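Local coordinates for type IV secretion system protein VirB11 (Brucella suis, PDB 2GZA), which hydrolyses ATP as the hexameric cytoplasmic ATPase of a type IV secretion system that contributes to the virulence of this bacterium, at residues I178-E183 / G279-C284. Sequence-based numbering, arbitrary orientation.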
ATOM      1  N   ILE C 178       5.136  -1.317 -33.391  1.00 33.22           N
ATOM      2  CA  ILE C 178       4.533  -0.059 -33.822  1.00 32.44           C
ATOM      3  C   ILE C 178       3.116   0.080 -33.293  1.00 32.17           C
ATOM      4  O   ILE C 178       2.278  -0.807 -33.479  1.00 31.98           O
ATOM      5  CB  ILE C 178       4.530   0.074 -35.363  1.00 32.34           C
ATOM      6  CG1 ILE C 178       5.953  -0.047 -35.909  1.00 32.01           C
ATOM      7  CG2 ILE C 178       3.889   1.403 -35.794  1.00 32.24           C
ATOM      8  CD1 ILE C 178       6.027  -0.441 -37.373  1.00 32.25           C
ATOM      9  N   VAL C 179       2.866   1.203 -32.629  1.00 31.87           N
ATOM     10  CA  VAL C 179       1.529   1.572 -32.172  1.00 31.80           C
ATOM     11  C   VAL C 179       0.994   2.729 -33.020  1.00 31.79           C
ATOM     12  O   VAL C 179       1.580   3.804 -33.056  1.00 31.71           O
ATOM     13  CB  VAL C 179       1.512   1.997 -30.667  1.00 31.78           C
ATOM     14  CG1 VAL C 179       0.108   2.449 -30.244  1.00 31.38           C
ATOM     15  CG2 VAL C 179       1.999   0.873 -29.772  1.00 31.22           C
ATOM     16  N   VAL C 180      -0.112   2.497 -33.709  1.00 31.96           N
ATOM     17  CA  VAL C 180      -0.769   3.552 -34.475  1.00 32.31           C
ATOM     18  C   VAL C 180      -1.750   4.299 -33.567  1.00 32.65           C
ATOM     19  O   VAL C 180      -2.708   3.719 -33.065  1.00 32.60           O
ATOM     20  CB  VAL C 180      -1.479   2.987 -35.721  1.00 32.19           C
ATOM     21  CG1 VAL C 180      -2.218   4.086 -36.469  1.00 32.49           C
ATOM     22  CG2 VAL C 180      -0.467   2.303 -36.635  1.00 32.04           C
ATOM     23  N   ALA C 181      -1.491   5.578 -33.335  1.00 33.14           N
ATOM     24  CA  ALA C 181      -2.313   6.358 -32.426  1.00 33.88           C
ATOM     25  C   ALA C 181      -3.124   7.417 -33.148  1.00 34.47           C
ATOM     26  O   ALA C 181      -2.792   7.831 -34.255  1.00 34.56           O
ATOM     27  CB  ALA C 181      -1.463   6.985 -31.337  1.00 33.89           C
ATOM     28  N   GLY C 182      -4.194   7.860 -32.504  1.00 35.15           N
ATOM     29  CA  GLY C 182      -5.042   8.904 -33.063  1.00 36.12           C
ATOM     30  C   GLY C 182      -6.378   8.957 -32.365  1.00 36.78           C
ATOM     31  O   GLY C 182      -6.724   8.045 -31.623  1.00 36.71           O
ATOM     32  N   GLU C 183      -7.145  10.019 -32.585  1.00 37.58           N
ATOM     33  CA  GLU C 183      -8.508  10.021 -32.057  1.00 38.45           C
ATOM     34  C   GLU C 183      -9.375   9.072 -32.873  1.00 38.67           C
ATOM     35  O   GLU C 183      -8.977   8.610 -33.941  1.00 38.69           O
ATOM     36  CB  GLU C 183      -9.121  11.420 -31.977  1.00 38.40           C
ATOM     37  CG  GLU C 183      -9.800  11.907 -33.245  1.00 39.25           C
ATOM     38  CD  GLU C 183     -10.384  13.312 -33.099  1.00 39.91           C
ATOM     39  OE1 GLU C 183     -10.443  13.830 -31.963  1.00 39.91           O
ATOM     40  OE2 GLU C 183     -10.785  13.897 -34.129  1.00 40.27           O
ATOM     41  N   GLY C 279       7.917  -7.161 -34.193  1.00 36.79           N
ATOM     42  CA  GLY C 279       7.193  -6.761 -35.389  1.00 36.44           C
ATOM     43  C   GLY C 279       5.697  -6.583 -35.267  1.00 35.99           C
ATOM     44  O   GLY C 279       5.000  -6.511 -36.282  1.00 36.08           O
ATOM     45  N   SER C 280       5.208  -6.512 -34.035  1.00 35.36           N
ATOM     46  CA  SER C 280       3.793  -6.255 -33.770  1.00 34.99           C
ATOM     47  C   SER C 280       3.373  -4.857 -34.199  1.00 34.27           C
ATOM     48  O   SER C 280       4.126  -3.897 -34.065  1.00 34.01           O
ATOM     49  CB  SER C 280       3.481  -6.422 -32.286  1.00 35.20           C
ATOM     50  OG  SER C 280       3.525  -7.785 -31.897  1.00 36.67           O
ATOM     51  N   ILE C 281       2.161  -4.765 -34.727  1.00 33.65           N
ATOM     52  CA  ILE C 281       1.533  -3.498 -35.051  1.00 32.73           C
ATOM     53  C   ILE C 281       0.181  -3.527 -34.368  1.00 32.27           C
ATOM     54  O   ILE C 281      -0.541  -4.522 -34.455  1.00 32.28           O
ATOM     55  CB  ILE C 281       1.386  -3.294 -36.582  1.00 32.73           C
ATOM     56  CG1 ILE C 281       2.740  -3.422 -37.281  1.00 32.55           C
ATOM     57  CG2 ILE C 281       0.756  -1.932 -36.904  1.00 32.75           C
ATOM     58  CD1 ILE C 281       2.637  -3.729 -38.767  1.00 32.84           C
ATOM     59  N   THR C 282      -0.139  -2.451 -33.659  1.00 31.84           N
ATOM     60  CA  THR C 282      -1.432  -2.305 -32.998  1.00 31.42           C
ATOM     61  C   THR C 282      -1.891  -0.849 -33.052  1.00 31.40           C
ATOM     62  O   THR C 282      -1.194   0.004 -33.603  1.00 31.35           O
ATOM     63  CB  THR C 282      -1.386  -2.831 -31.539  1.00 31.40           C
ATOM     64  OG1 THR C 282      -2.697  -2.793 -30.967  1.00 31.53           O
ATOM     65  CG2 THR C 282      -0.433  -2.014 -30.677  1.00 31.04           C
ATOM     66  N   SER C 283      -3.060  -0.562 -32.495  1.00 31.38           N
ATOM     67  CA  SER C 283      -3.536   0.812 -32.429  1.00 31.47           C
ATOM     68  C   SER C 283      -4.040   1.176 -31.036  1.00 31.84           C
ATOM     69  O   SER C 283      -4.262   0.305 -30.191  1.00 31.79           O
ATOM     70  CB  SER C 283      -4.633   1.052 -33.454  1.00 31.13           C
ATOM     71  OG  SER C 283      -5.842   0.467 -33.021  1.00 31.22           O
ATOM     72  N   CYS C 284      -4.241   2.474 -30.815  1.00 32.18           N
ATOM     73  CA  CYS C 284      -4.703   2.980 -29.542  1.00 32.46           C
ATOM     74  C   CYS C 284      -5.289   4.374 -29.746  1.00 32.72           C
ATOM     75  O   CYS C 284      -4.660   5.225 -30.362  1.00 32.82           O
ATOM     76  CB  CYS C 284      -3.524   3.019 -28.561  1.00 32.62           C
ATOM     77  SG  CYS C 284      -3.877   3.605 -26.892  1.00 33.15           S
TER
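Ile178, Val180 and Gly182 exchange backbone hydrogen bonds with Ser280, Thr282 and Cys284 in a parallel ladder that sets Val179 beside Thr282 and Val180 beside Ser283. Val180 N reaches Thr282 O at 2.7 Å in an almost straight bond (177°), and Thr282 N returns to Ile178 O at 2.9 Å. Beyond Cys284 N to Val180 O (3.0 Å), Gly182 N to Cys284 O is a weak hydrogen bond (3.4 Å).

Apolar contacts line both faces. On one, Val179 and Thr282 run side by side, their CG2 methyls 3.9 Å apart, while Val179 CG1 meets Cys284 CB at 4.0 Å; helix 289-300 covers this face. On the other, Val180 CG2 loosely approaches Ile281 CG2 (4.4 Å), beneath helix 188-196. Thr282 chi1 (-174°) sets CG2 between N and the carbonyl carbon, alongside Val179; OG1 bonds to Leu258 O, and Ser283 OG to Ala259 O. A sulfate, probably from the crystallisation liquor, lies near the Ser283 side chain.

Val179 and Ala181 turn their backbone bonds to strand 324-331, so strand 178-182 is gripped from both edges as it leads into the P-loop at Gly182, part of the predicted ATP site.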